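Local coordinates for protein probable mannosyltransferase KTR4 (Saccharomyces cerevisiae, PDB 5A07) that is a probable mannosyltransferase with a GT-A-type fold that holds guanosine-5'-diphosphate and a manganese ion, at residues Q74-F79 with N414-A419; V259-D264 with F293-D298; E183-E188 with E201-H206; E335-Y340 with S359-L364. All blocks are in the same frame, centred on the assembly; numbering follows the deposited sequence.

Contact 1 of 4, residues Q74-F79 with N414-A419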
# COMPACT_ATOMS: atom_id res chain seq x y z
N GLN B 74 2.98 17.46 14.49
CA GLN B 74 4.08 17.48 15.41
C GLN B 74 4.56 16.07 15.69
O GLN B 74 5.78 15.84 15.80
CB GLN B 74 3.71 18.17 16.74
CG GLN B 74 4.83 18.08 17.76
CD GLN B 74 4.57 18.95 19.01
OE1 GLN B 74 5.25 18.83 20.01
NE2 GLN B 74 3.58 19.79 18.94
N LEU B 75 3.65 15.13 15.91
CA LEU B 75 4.03 13.73 16.15
C LEU B 75 4.77 13.12 14.93
O LEU B 75 5.81 12.51 15.04
CB LEU B 75 2.82 12.88 16.49
CG LEU B 75 3.17 11.40 16.71
CD1 LEU B 75 4.08 11.26 17.93
CD2 LEU B 75 1.93 10.57 16.93
N TYR B 76 4.24 13.39 13.75
CA TYR B 76 4.92 13.00 12.49
C TYR B 76 6.31 13.56 12.41
O TYR B 76 7.24 12.85 12.12
CB TYR B 76 4.04 13.42 11.30
CG TYR B 76 4.64 13.10 9.97
CD1 TYR B 76 4.53 11.84 9.41
CD2 TYR B 76 5.31 14.08 9.24
CE1 TYR B 76 5.09 11.55 8.14
CE2 TYR B 76 5.83 13.81 7.98
CZ TYR B 76 5.73 12.55 7.44
OH TYR B 76 6.38 12.30 6.26
N GLU B 77 6.45 14.85 12.63
CA GLU B 77 7.72 15.49 12.60
C GLU B 77 8.73 14.92 13.59
O GLU B 77 9.90 14.77 13.26
CB GLU B 77 7.53 16.99 12.81
CG GLU B 77 8.83 17.76 12.85
CD GLU B 77 8.64 19.29 13.10
OE1 GLU B 77 8.22 20.03 12.18
OE2 GLU B 77 9.01 19.77 14.20
N GLU B 78 8.27 14.60 14.78
CA GLU B 78 9.15 14.00 15.76
C GLU B 78 9.70 12.71 15.27
O GLU B 78 10.83 12.33 15.61
CB GLU B 78 8.40 13.77 17.08
CG GLU B 78 8.22 15.10 17.82
CD GLU B 78 7.18 15.08 18.98
OE1 GLU B 78 6.42 14.11 19.17
OE2 GLU B 78 7.06 16.13 19.66
N PHE B 79 8.92 11.97 14.48
CA PHE B 79 9.50 10.77 13.94
C PHE B 79 10.42 11.03 12.76
O PHE B 79 11.51 10.47 12.67
CB PHE B 79 8.41 9.72 13.60
CG PHE B 79 8.02 8.88 14.79
CD1 PHE B 79 7.37 9.46 15.84
CD2 PHE B 79 8.33 7.54 14.87
CE1 PHE B 79 7.10 8.75 17.01
CE2 PHE B 79 7.99 6.79 15.99
CZ PHE B 79 7.38 7.41 17.06
N ASN B 414 -3.43 17.59 5.70
CA ASN B 414 -4.49 16.78 6.31
C ASN B 414 -4.85 15.46 5.62
O ASN B 414 -5.71 14.72 6.11
CB ASN B 414 -5.77 17.62 6.52
CG ASN B 414 -6.50 17.92 5.25
OD1 ASN B 414 -6.01 17.77 4.13
ND2 ASN B 414 -7.68 18.43 5.43
N GLN B 415 -4.19 15.14 4.51
CA GLN B 415 -4.28 13.83 3.91
C GLN B 415 -3.30 12.77 4.52
O GLN B 415 -3.40 11.64 4.21
CB GLN B 415 -4.08 13.96 2.37
CG GLN B 415 -5.08 14.90 1.69
CD GLN B 415 -6.49 14.56 2.02
OE1 GLN B 415 -6.96 13.51 1.70
NE2 GLN B 415 -7.20 15.48 2.70
N ASN B 416 -2.42 13.18 5.40
CA ASN B 416 -1.46 12.29 6.07
C ASN B 416 -2.18 11.58 7.25
O ASN B 416 -2.74 12.26 8.11
CB ASN B 416 -0.31 13.11 6.60
CG ASN B 416 0.91 12.26 6.95
OD1 ASN B 416 0.88 11.02 6.92
ND2 ASN B 416 1.96 12.93 7.31
N CYS B 417 -2.16 10.25 7.21
CA CYS B 417 -2.69 9.44 8.30
C CYS B 417 -1.61 8.81 9.14
O CYS B 417 -1.88 8.04 10.04
CB CYS B 417 -3.67 8.41 7.76
SG CYS B 417 -4.67 7.73 9.12
N GLN B 418 -0.34 9.14 8.89
CA GLN B 418 0.75 8.46 9.54
C GLN B 418 0.73 8.67 11.08
O GLN B 418 1.07 7.74 11.80
CB GLN B 418 2.10 8.84 8.94
CG GLN B 418 3.30 8.09 9.54
CD GLN B 418 3.31 6.64 9.12
OE1 GLN B 418 3.15 6.33 7.93
NE2 GLN B 418 3.46 5.76 10.04
N ALA B 419 0.33 9.85 11.58
CA ALA B 419 0.25 10.08 13.02
C ALA B 419 -0.69 9.11 13.69
O ALA B 419 -0.40 8.64 14.78
CB ALA B 419 -0.17 11.52 13.33
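Tyr76 reaches from helix 65-80 toward Asn416 and Gln418, and its ring carries most of this contact. Its CB and CG lead straight off the helix with chi1 at 179°, which sends the ring toward 414-419. At Tyr76 CG the amide nitrogen of Asn416 is already near, with ND2 3.8 Å away. Tyr76 CD1 comes closer: ND2 of Asn416 lies 3.5 Å from it and CB of Gln418 3.9 Å. Tyr76 CE1 sits at the same 3.5 Å from Asn416 ND2, while Tyr76 CZ is 3.8 Å from it, so the nitrogen stands above the middle of the ring, with the amide plane nearly perpendicular to it (81°). The hydroxyl then continues past the amide. Gln418 comes from another direction, its CG lying in the ring plane at the edge before the chain bends and carries its amide away.

An Asx turn at its other end holds the Asn416 amide with ND2 toward the ring: OD1 of Asn416 accepts from Gln418 N at 3.0 Å, the donor lying well above the carbonyl plane, and this turn leads into helix 418-425 with Cys417 at the N-cap position. Cys417 is also joined by a disulfide to Cys315, which ties this late part of the chain to the region of strand 316-317 in the GT-A-type fold. Next to Tyr76 on helix 65-80, Leu75 lays CD2 alongside Ala419, 3.7 Å from its carbonyl O and 4.3 Å from its CB. The same leucine also packs on Ile422 and Arg423, and Ala419 meets Asn72.

Contact 2 of 4, residues V259-D264 with F293-D298. With ACT (acetate ion), chain H.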
# COMPACT_ATOMS: atom_id res chain seq x y z
N VAL B 259 5.50 2.72 3.15
CA VAL B 259 6.18 3.98 3.44
C VAL B 259 5.30 5.20 3.75
O VAL B 259 5.75 6.13 4.50
CB VAL B 259 7.24 4.40 2.38
CG1 VAL B 259 8.41 3.45 2.33
CG2 VAL B 259 6.63 4.53 0.99
N LEU B 260 4.11 5.24 3.14
CA LEU B 260 3.26 6.37 3.20
C LEU B 260 1.82 5.89 3.56
O LEU B 260 1.42 4.81 3.15
CB LEU B 260 3.24 7.16 1.86
CG LEU B 260 4.56 7.92 1.64
CD1 LEU B 260 4.80 8.32 0.18
CD2 LEU B 260 4.61 9.14 2.56
N ASN B 261 1.07 6.71 4.28
CA ASN B 261 -0.20 6.28 4.91
C ASN B 261 -1.12 7.49 4.83
O ASN B 261 -0.84 8.51 5.42
CB ASN B 261 0.18 5.91 6.36
CG ASN B 261 -0.91 5.19 7.11
OD1 ASN B 261 -2.07 5.65 7.19
ND2 ASN B 261 -0.52 4.07 7.71
N LEU B 262 -2.22 7.37 4.10
CA LEU B 262 -3.03 8.48 3.69
C LEU B 262 -4.54 8.26 3.92
O LEU B 262 -5.03 7.16 4.00
CB LEU B 262 -2.89 8.73 2.15
CG LEU B 262 -1.51 8.93 1.51
CD1 LEU B 262 -1.64 9.17 -0.01
CD2 LEU B 262 -0.82 10.09 2.17
N TYR B 263 -5.23 9.36 3.90
CA TYR B 263 -6.67 9.40 3.79
C TYR B 263 -7.01 9.22 2.29
O TYR B 263 -6.27 9.67 1.43
CB TYR B 263 -7.25 10.69 4.31
CG TYR B 263 -7.22 10.78 5.80
CD1 TYR B 263 -6.05 11.17 6.48
CD2 TYR B 263 -8.30 10.41 6.55
CE1 TYR B 263 -6.00 11.23 7.88
CE2 TYR B 263 -8.25 10.42 7.98
CZ TYR B 263 -7.10 10.85 8.63
OH TYR B 263 -7.03 10.84 10.02
N ASP B 264 -8.17 8.67 2.03
CA ASP B 264 -8.65 8.56 0.70
C ASP B 264 -9.80 9.55 0.43
O ASP B 264 -10.35 10.15 1.32
CB ASP B 264 -9.14 7.13 0.44
CG ASP B 264 -8.86 6.65 -1.03
OD1 ASP B 264 -8.76 7.46 -1.93
OD2 ASP B 264 -8.77 5.47 -1.27
N PHE B 293 -7.60 -1.63 14.52
CA PHE B 293 -8.95 -1.12 14.55
C PHE B 293 -9.06 0.36 14.81
O PHE B 293 -9.89 1.01 14.22
CB PHE B 293 -9.78 -1.89 15.59
CG PHE B 293 -9.76 -3.37 15.38
CD1 PHE B 293 -10.20 -3.92 14.20
CD2 PHE B 293 -9.29 -4.21 16.37
CE1 PHE B 293 -10.16 -5.30 13.99
CE2 PHE B 293 -9.28 -5.58 16.17
CZ PHE B 293 -9.69 -6.12 14.96
N ALA B 294 -8.21 0.92 15.67
CA ALA B 294 -8.24 2.31 15.90
C ALA B 294 -7.94 3.15 14.61
O ALA B 294 -8.57 4.18 14.32
CB ALA B 294 -7.28 2.64 17.03
N TRP B 295 -6.98 2.69 13.86
CA TRP B 295 -6.60 3.33 12.59
C TRP B 295 -7.75 3.39 11.61
O TRP B 295 -7.94 4.42 10.95
CB TRP B 295 -5.44 2.55 11.99
CG TRP B 295 -4.83 3.01 10.72
CD1 TRP B 295 -4.19 4.17 10.49
CD2 TRP B 295 -4.75 2.27 9.49
NE1 TRP B 295 -3.72 4.23 9.21
CE2 TRP B 295 -4.02 3.06 8.59
CE3 TRP B 295 -5.21 1.06 9.08
CZ2 TRP B 295 -3.77 2.66 7.29
CZ3 TRP B 295 -4.93 0.64 7.79
CH2 TRP B 295 -4.21 1.44 6.91
N LEU B 296 -8.57 2.35 11.53
CA LEU B 296 -9.80 2.38 10.72
C LEU B 296 -10.92 3.33 11.25
O LEU B 296 -11.75 3.80 10.49
CB LEU B 296 -10.38 1.00 10.64
CG LEU B 296 -9.47 -0.11 10.13
CD1 LEU B 296 -10.15 -1.44 10.17
CD2 LEU B 296 -9.05 0.25 8.68
N LYS B 297 -10.90 3.65 12.53
CA LYS B 297 -12.02 4.34 13.17
C LYS B 297 -11.70 5.74 13.62
O LYS B 297 -12.55 6.39 14.21
CB LYS B 297 -12.47 3.52 14.38
CG LYS B 297 -12.90 2.12 14.09
CD LYS B 297 -14.08 1.99 13.16
CE LYS B 297 -15.28 2.82 13.61
NZ LYS B 297 -16.49 2.62 12.71
N ASP B 298 -10.52 6.27 13.28
CA ASP B 298 -10.11 7.58 13.71
C ASP B 298 -10.84 8.65 12.96
O ASP B 298 -10.59 8.90 11.75
CB ASP B 298 -8.59 7.82 13.56
CG ASP B 298 -8.12 9.04 14.35
OD1 ASP B 298 -8.97 9.83 14.82
OD2 ASP B 298 -6.89 9.32 14.39
C ACT H . -20.00 4.19 13.26
O ACT H . -19.56 5.30 13.66
OXT ACT H . -19.29 3.17 13.04
CH3 ACT H . -21.50 4.05 13.02
O HOH W 1 -9.46 11.29 11.12
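The strand at Asn261 and the short helix at Trp295 run well apart, their CA atoms 10.4 Å from each other, so side chains, chiefly the indole of Trp295, span the gap. Trp295 does most of the reaching. Its CG is anti to the backbone N (chi1 -178°), which carries the indole off the helix and brings its N-H edge to the amide of Asn261. Trp295 NE1 donates to Asn261 OD1 at 3.0 Å with a moderately bent N-H...O angle of 146°. The oxygen sits in the indole plane, and the donor in turn lies in the carbonyl plane on a lone pair, although the two flat groups are turned 75° from each other. Phe317 stacks on the same indole and Trp421 meets it edge-to-face.

A second link uses water. Tyr263 OH stops 4.4 Å from the carbonyl O of Asp298, and one water fills the step, 2.7 Å from Tyr263 OH and donating to Asp298 O at 2.7 Å. The carboxylate of Asp298 is held separately by Ser300 and Thr420. Lys297 NZ bonds to the carbonyls of Gly311 and Leu53, to Tyr306 OH and to an acetate, probably from the crystallisation liquor.

Because the indole N-H can only donate, its bond settles which end of the buried Asn261 amide faces the helix: the two segments meet through one direct and one water-mediated polar link, with no apolar pair between them.

Contact 3 of 4, residues E183-E188 with E201-H206. With GDP (guanosine-5'-diphosphate), chain F.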
# COMPACT_ATOMS: atom_id res chain seq x y z
N GLU B 183 -24.53 -0.20 -18.41
CA GLU B 183 -25.28 1.06 -18.43
C GLU B 183 -25.35 1.74 -17.03
O GLU B 183 -25.23 2.99 -16.85
CB GLU B 183 -26.65 0.87 -19.11
CG GLU B 183 -27.19 2.14 -19.78
CD GLU B 183 -28.47 1.90 -20.57
OE1 GLU B 183 -28.93 0.72 -20.61
OE2 GLU B 183 -29.01 2.88 -21.16
N ARG B 184 -25.50 0.93 -16.00
CA ARG B 184 -25.39 1.47 -14.63
C ARG B 184 -23.99 2.08 -14.34
O ARG B 184 -23.85 3.22 -13.84
CB ARG B 184 -25.71 0.37 -13.67
CG ARG B 184 -25.79 0.87 -12.25
CD ARG B 184 -26.23 -0.29 -11.39
NE ARG B 184 -25.84 -0.11 -9.99
CZ ARG B 184 -25.90 -1.09 -9.09
NH1 ARG B 184 -26.32 -2.30 -9.42
NH2 ARG B 184 -25.54 -0.85 -7.85
N TYR B 185 -22.96 1.33 -14.75
CA TYR B 185 -21.60 1.78 -14.67
C TYR B 185 -21.53 3.19 -15.26
O TYR B 185 -21.00 4.12 -14.62
CB TYR B 185 -20.67 0.74 -15.36
CG TYR B 185 -19.31 1.29 -15.66
CD1 TYR B 185 -18.38 1.47 -14.66
CD2 TYR B 185 -18.95 1.67 -16.95
CE1 TYR B 185 -17.14 2.03 -14.93
CE2 TYR B 185 -17.72 2.24 -17.23
CZ TYR B 185 -16.81 2.40 -16.21
OH TYR B 185 -15.59 2.94 -16.46
N ASP B 186 -22.11 3.37 -16.46
CA ASP B 186 -21.94 4.66 -17.18
C ASP B 186 -22.58 5.81 -16.46
O ASP B 186 -22.00 6.90 -16.33
CB ASP B 186 -22.40 4.58 -18.64
CG ASP B 186 -21.36 3.92 -19.54
OD1 ASP B 186 -20.13 4.18 -19.40
OD2 ASP B 186 -21.78 3.10 -20.37
N GLN B 187 -23.75 5.53 -15.93
CA GLN B 187 -24.53 6.54 -15.23
C GLN B 187 -23.86 6.86 -13.90
O GLN B 187 -23.63 8.05 -13.59
CB GLN B 187 -25.96 5.99 -15.04
CG GLN B 187 -26.82 6.72 -14.02
CD GLN B 187 -27.82 5.78 -13.34
OE1 GLN B 187 -27.51 4.60 -13.04
NE2 GLN B 187 -29.01 6.27 -13.11
N GLU B 188 -23.48 5.83 -13.14
CA GLU B 188 -22.74 6.09 -11.87
C GLU B 188 -21.48 6.92 -12.10
O GLU B 188 -21.21 7.87 -11.35
CB GLU B 188 -22.36 4.81 -11.15
CG GLU B 188 -23.52 3.92 -10.76
CD GLU B 188 -24.42 4.45 -9.68
OE1 GLU B 188 -24.21 5.62 -9.23
OE2 GLU B 188 -25.34 3.66 -9.33
N GLU B 201 -14.41 7.98 -15.03
CA GLU B 201 -14.90 7.46 -16.30
C GLU B 201 -13.79 6.73 -17.09
O GLU B 201 -13.96 6.45 -18.27
CB GLU B 201 -15.52 8.64 -17.11
CG GLU B 201 -16.82 9.20 -16.52
CD GLU B 201 -17.47 10.34 -17.32
OE1 GLU B 201 -16.97 11.48 -17.25
OE2 GLU B 201 -18.50 10.12 -18.00
N VAL B 202 -12.65 6.44 -16.46
CA VAL B 202 -11.58 5.68 -17.16
C VAL B 202 -11.69 4.22 -16.84
O VAL B 202 -11.29 3.79 -15.75
CB VAL B 202 -10.22 6.23 -16.79
CG1 VAL B 202 -9.13 5.53 -17.61
CG2 VAL B 202 -10.16 7.73 -17.06
N GLU B 203 -12.21 3.43 -17.78
CA GLU B 203 -12.52 2.07 -17.50
C GLU B 203 -11.27 1.25 -17.12
O GLU B 203 -11.33 0.37 -16.28
CB GLU B 203 -13.24 1.43 -18.68
CG GLU B 203 -13.69 -0.01 -18.40
CD GLU B 203 -14.57 -0.59 -19.52
OE1 GLU B 203 -14.99 0.19 -20.40
OE2 GLU B 203 -14.81 -1.80 -19.51
N SER B 204 -10.15 1.53 -17.80
CA SER B 204 -8.89 0.80 -17.54
C SER B 204 -8.47 0.96 -16.02
O SER B 204 -7.82 0.09 -15.48
CB SER B 204 -7.81 1.30 -18.45
OG SER B 204 -7.58 2.67 -18.22
N TYR B 205 -8.82 2.09 -15.44
CA TYR B 205 -8.40 2.43 -14.07
C TYR B 205 -9.17 1.58 -13.09
O TYR B 205 -8.60 1.02 -12.13
CB TYR B 205 -8.57 3.90 -13.78
CG TYR B 205 -7.87 4.28 -12.48
CD1 TYR B 205 -6.51 4.57 -12.48
CD2 TYR B 205 -8.55 4.31 -11.26
CE1 TYR B 205 -5.84 4.92 -11.29
CE2 TYR B 205 -7.88 4.63 -10.05
CZ TYR B 205 -6.54 4.93 -10.09
OH TYR B 205 -5.85 5.27 -8.97
N HIS B 206 -10.47 1.46 -13.34
CA HIS B 206 -11.28 0.50 -12.62
C HIS B 206 -10.70 -0.91 -12.72
O HIS B 206 -10.58 -1.64 -11.74
CB HIS B 206 -12.72 0.54 -13.15
CG HIS B 206 -13.45 1.80 -12.86
ND1 HIS B 206 -14.41 1.88 -11.87
CD2 HIS B 206 -13.42 3.03 -13.45
CE1 HIS B 206 -14.96 3.09 -11.88
NE2 HIS B 206 -14.38 3.82 -12.82
PB GDP F . -2.19 6.27 -9.70
O1B GDP F . -2.38 7.64 -10.23
O2B GDP F . -3.23 5.69 -8.92
O3B GDP F . -0.82 6.06 -9.18
O3A GDP F . -2.41 5.40 -11.05
PA GDP F . -1.39 4.88 -12.15
O1A GDP F . -1.77 5.26 -13.52
O2A GDP F . 0.04 5.06 -11.85
O5' GDP F . -1.70 3.33 -12.08
C5' GDP F . -1.24 2.37 -11.13
C4' GDP F . -0.30 1.33 -11.73
O4' GDP F . -1.05 0.58 -12.69
C3' GDP F . 0.91 1.91 -12.46
O3' GDP F . 2.00 0.96 -12.36
C2' GDP F . 0.40 2.04 -13.90
O2' GDP F . 1.45 1.94 -14.85
C1' GDP F . -0.47 0.84 -13.99
N9 GDP F . -1.63 1.00 -14.90
C8 GDP F . -2.68 1.86 -14.81
N7 GDP F . -3.57 1.60 -15.86
C5 GDP F . -3.05 0.56 -16.57
C6 GDP F . -3.50 -0.19 -17.76
O6 GDP F . -4.61 0.20 -18.25
N1 GDP F . -2.70 -1.17 -18.21
C2 GDP F . -1.49 -1.48 -17.62
N2 GDP F . -0.75 -2.46 -18.13
N3 GDP F . -1.03 -0.81 -16.52
C4 GDP F . -1.79 0.14 -15.95
O HOH W 2 -15.65 4.45 -18.53
O HOH W 3 -19.71 7.76 -17.38
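The imidazole of His206 takes the edge of the Tyr185 ring on one face: CE1 of Tyr185 stands 3.8 Å above the His206 ring plane, over its centre. The pair is T-shaped, with the Tyr185 and His206 ring centroids 5.2 Å apart and the planes at 82°. Tyr185 points its hydroxyl at the start of helix 203-214, where OH lies 3.4 Å from Glu203 CA and 3.6 Å from Glu203 CB.

Two waters bridge the segments. One sits 2.6 Å from Tyr185 OH and donates to Glu201 O, and another donates to both Asp186 O and Glu201 OE2. Glu203 itself turns its carboxylate to Arg182 in a salt bridge.

On the same helix as His206, Tyr205 points to the nucleotide pocket. Its ring stacks with Tyr199, and its OH donates at 2.7 Å to O2B of guanosine-5'-diphosphate, which lies in the plane of the Tyr205 ring. Through Tyr185, helix 182-194 packs against the helix that supplies Ser204 and Tyr205 to that pocket.

His206 is gripped at both nitrogens, ND1 by Phe347 O and NE2 by Ala200 O. Since both partners are carbonyls, the ring is probably doubly protonated and positively charged, with its rotation fixed under the Tyr185 edge.

Contact 4 of 4, residues E335-Y340 with S359-L364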
# COMPACT_ATOMS: atom_id res chain seq x y z
N GLU B 335 -8.90 -13.89 0.27
CA GLU B 335 -9.60 -14.36 -0.96
C GLU B 335 -11.12 -14.32 -0.86
O GLU B 335 -11.83 -13.90 -1.79
CB GLU B 335 -9.15 -15.76 -1.28
CG GLU B 335 -7.65 -15.89 -1.56
CD GLU B 335 -7.27 -15.45 -2.96
OE1 GLU B 335 -7.74 -14.36 -3.41
OE2 GLU B 335 -6.51 -16.22 -3.62
N LYS B 336 -11.66 -14.65 0.33
CA LYS B 336 -13.11 -14.57 0.54
C LYS B 336 -13.59 -13.16 0.53
O LYS B 336 -14.68 -12.80 -0.03
CB LYS B 336 -13.46 -15.23 1.86
CG LYS B 336 -13.16 -16.71 1.87
CD LYS B 336 -14.25 -17.48 1.14
CE LYS B 336 -14.12 -18.97 1.52
NZ LYS B 336 -14.74 -19.82 0.48
N TYR B 337 -12.78 -12.28 1.13
CA TYR B 337 -13.16 -10.89 1.10
C TYR B 337 -13.18 -10.40 -0.33
O TYR B 337 -14.06 -9.61 -0.73
CB TYR B 337 -12.18 -10.08 2.03
CG TYR B 337 -12.36 -8.62 2.09
CD1 TYR B 337 -13.57 -8.06 2.38
CD2 TYR B 337 -11.24 -7.75 1.98
CE1 TYR B 337 -13.71 -6.68 2.49
CE2 TYR B 337 -11.38 -6.38 2.05
CZ TYR B 337 -12.60 -5.85 2.36
OH TYR B 337 -12.73 -4.50 2.43
N MET B 338 -12.14 -10.75 -1.09
CA MET B 338 -12.11 -10.29 -2.51
C MET B 338 -13.37 -10.77 -3.30
O MET B 338 -14.00 -9.99 -4.04
CB MET B 338 -10.83 -10.81 -3.23
CG MET B 338 -9.50 -10.22 -2.73
SD MET B 338 -9.51 -8.42 -2.66
CE MET B 338 -9.83 -8.18 -0.92
N GLN B 339 -13.70 -12.03 -3.16
CA GLN B 339 -14.96 -12.56 -3.75
C GLN B 339 -16.22 -11.79 -3.36
O GLN B 339 -17.03 -11.38 -4.24
CB GLN B 339 -15.14 -14.04 -3.42
CG GLN B 339 -16.20 -14.71 -4.32
CD GLN B 339 -16.24 -14.20 -5.82
OE1 GLN B 339 -15.25 -14.34 -6.57
NE2 GLN B 339 -17.38 -13.59 -6.23
N TYR B 340 -16.32 -11.44 -2.09
CA TYR B 340 -17.42 -10.64 -1.61
C TYR B 340 -17.47 -9.28 -2.27
O TYR B 340 -18.53 -8.81 -2.78
CB TYR B 340 -17.31 -10.49 -0.06
CG TYR B 340 -18.57 -9.94 0.59
CD1 TYR B 340 -19.58 -10.78 1.05
CD2 TYR B 340 -18.72 -8.58 0.77
CE1 TYR B 340 -20.70 -10.26 1.67
CE2 TYR B 340 -19.86 -8.05 1.36
CZ TYR B 340 -20.84 -8.91 1.81
OH TYR B 340 -21.96 -8.40 2.40
N SER B 359 -5.83 -2.40 2.42
CA SER B 359 -5.60 -1.83 3.77
C SER B 359 -6.69 -2.31 4.76
O SER B 359 -6.37 -2.66 5.89
CB SER B 359 -5.59 -0.31 3.75
OG SER B 359 -4.52 0.17 2.94
N LEU B 360 -7.92 -2.42 4.29
CA LEU B 360 -9.01 -2.97 5.17
C LEU B 360 -8.78 -4.40 5.53
O LEU B 360 -8.88 -4.81 6.69
CB LEU B 360 -10.40 -2.81 4.49
CG LEU B 360 -10.87 -1.40 4.49
CD1 LEU B 360 -12.03 -1.21 3.51
CD2 LEU B 360 -11.35 -0.97 5.85
N ALA B 361 -8.35 -5.18 4.54
CA ALA B 361 -8.03 -6.56 4.78
C ALA B 361 -6.86 -6.71 5.76
O ALA B 361 -6.91 -7.56 6.66
CB ALA B 361 -7.71 -7.28 3.51
N LEU B 362 -5.79 -5.96 5.53
CA LEU B 362 -4.65 -6.04 6.44
C LEU B 362 -5.06 -5.63 7.89
O LEU B 362 -4.64 -6.20 8.85
CB LEU B 362 -3.53 -5.15 5.91
CG LEU B 362 -2.76 -5.69 4.73
CD1 LEU B 362 -1.99 -4.52 4.11
CD2 LEU B 362 -1.80 -6.78 5.16
N ALA B 363 -5.83 -4.57 8.02
CA ALA B 363 -6.15 -4.05 9.34
C ALA B 363 -7.13 -5.00 10.10
O ALA B 363 -7.06 -5.11 11.33
CB ALA B 363 -6.77 -2.68 9.19
N LEU B 364 -8.03 -5.65 9.36
CA LEU B 364 -9.07 -6.48 9.99
C LEU B 364 -8.60 -7.90 10.20
O LEU B 364 -8.95 -8.52 11.24
CB LEU B 364 -10.33 -6.49 9.12
CG LEU B 364 -11.00 -5.14 9.12
CD1 LEU B 364 -12.04 -5.10 8.04
CD2 LEU B 364 -11.63 -4.79 10.44
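Tyr337 supplies the whole reach from helix 332-344 to Leu360 and Ala361 on helix 354-365. The apolar contacts come first. The ring lies against the methyl of Ala361 obliquely, with CD2 of Tyr337 3.9 Å from Ala361 CB and CE2 of Tyr337 4.1 Å from that same CB. Leu360 takes the far end of the ring: its CB is 4.3 Å from Tyr337 CZ, and both that CB and CD1 touch Tyr337 OH, the CD1 distance being 3.5 Å. The small alanine is consistent with the close approach of the helices, the CA atoms of Tyr337 and Ala361 being 7.7 Å apart. With chi1 near 180° (177°), the Tyr337 ring extends away from the axis of its own helix toward helix 354-365.

Helix 354-365 packs on the mixed sheet of this GT-A-type fold, and helix 332-344 lies against that helix through Tyr337. Leu362 rests on Phe317 of strand 316-317, and Ser359 OG accepts from Phe317 N. Leu360 also packs on Leu272 and Trp273 of helix 272-282 and on Leu296 of helix 293-297.

An aromatic neighbour adds to the Tyr337 side: Phe279 meets its ring with planes at about 45°. Polar bonding is left to outside partners, since no hydrogen bond joins 335-340 to 359-364. The buried hydroxyl of Tyr337, which touches CB and CD1 of Leu360, is satisfied by Thr276 OG1.

Contacts 3, 2 and 4 close one after another along the chain, all inside the long loop closed by contact 1, which brings helix 65-80 against the late segment 414-419. Contacts 1 and 2 are neighbours, centres 11 Å apart, joined where the backbone of 414-419 pairs with that of Asn261 and Tyr263, at the end of strand 256-262. Contact 4 lies 16 Å from contact 2, centre to centre, and joins it through Leu296 packed on helix 354-365. Contact 3 lies beside the guanosine-5'-diphosphate, its centre 23 Å from that of contact 4. Contacts 1, 2 and 4 thus form a chain of touching parts from the late segment to helix 354-365, while contact 3 touches none of them.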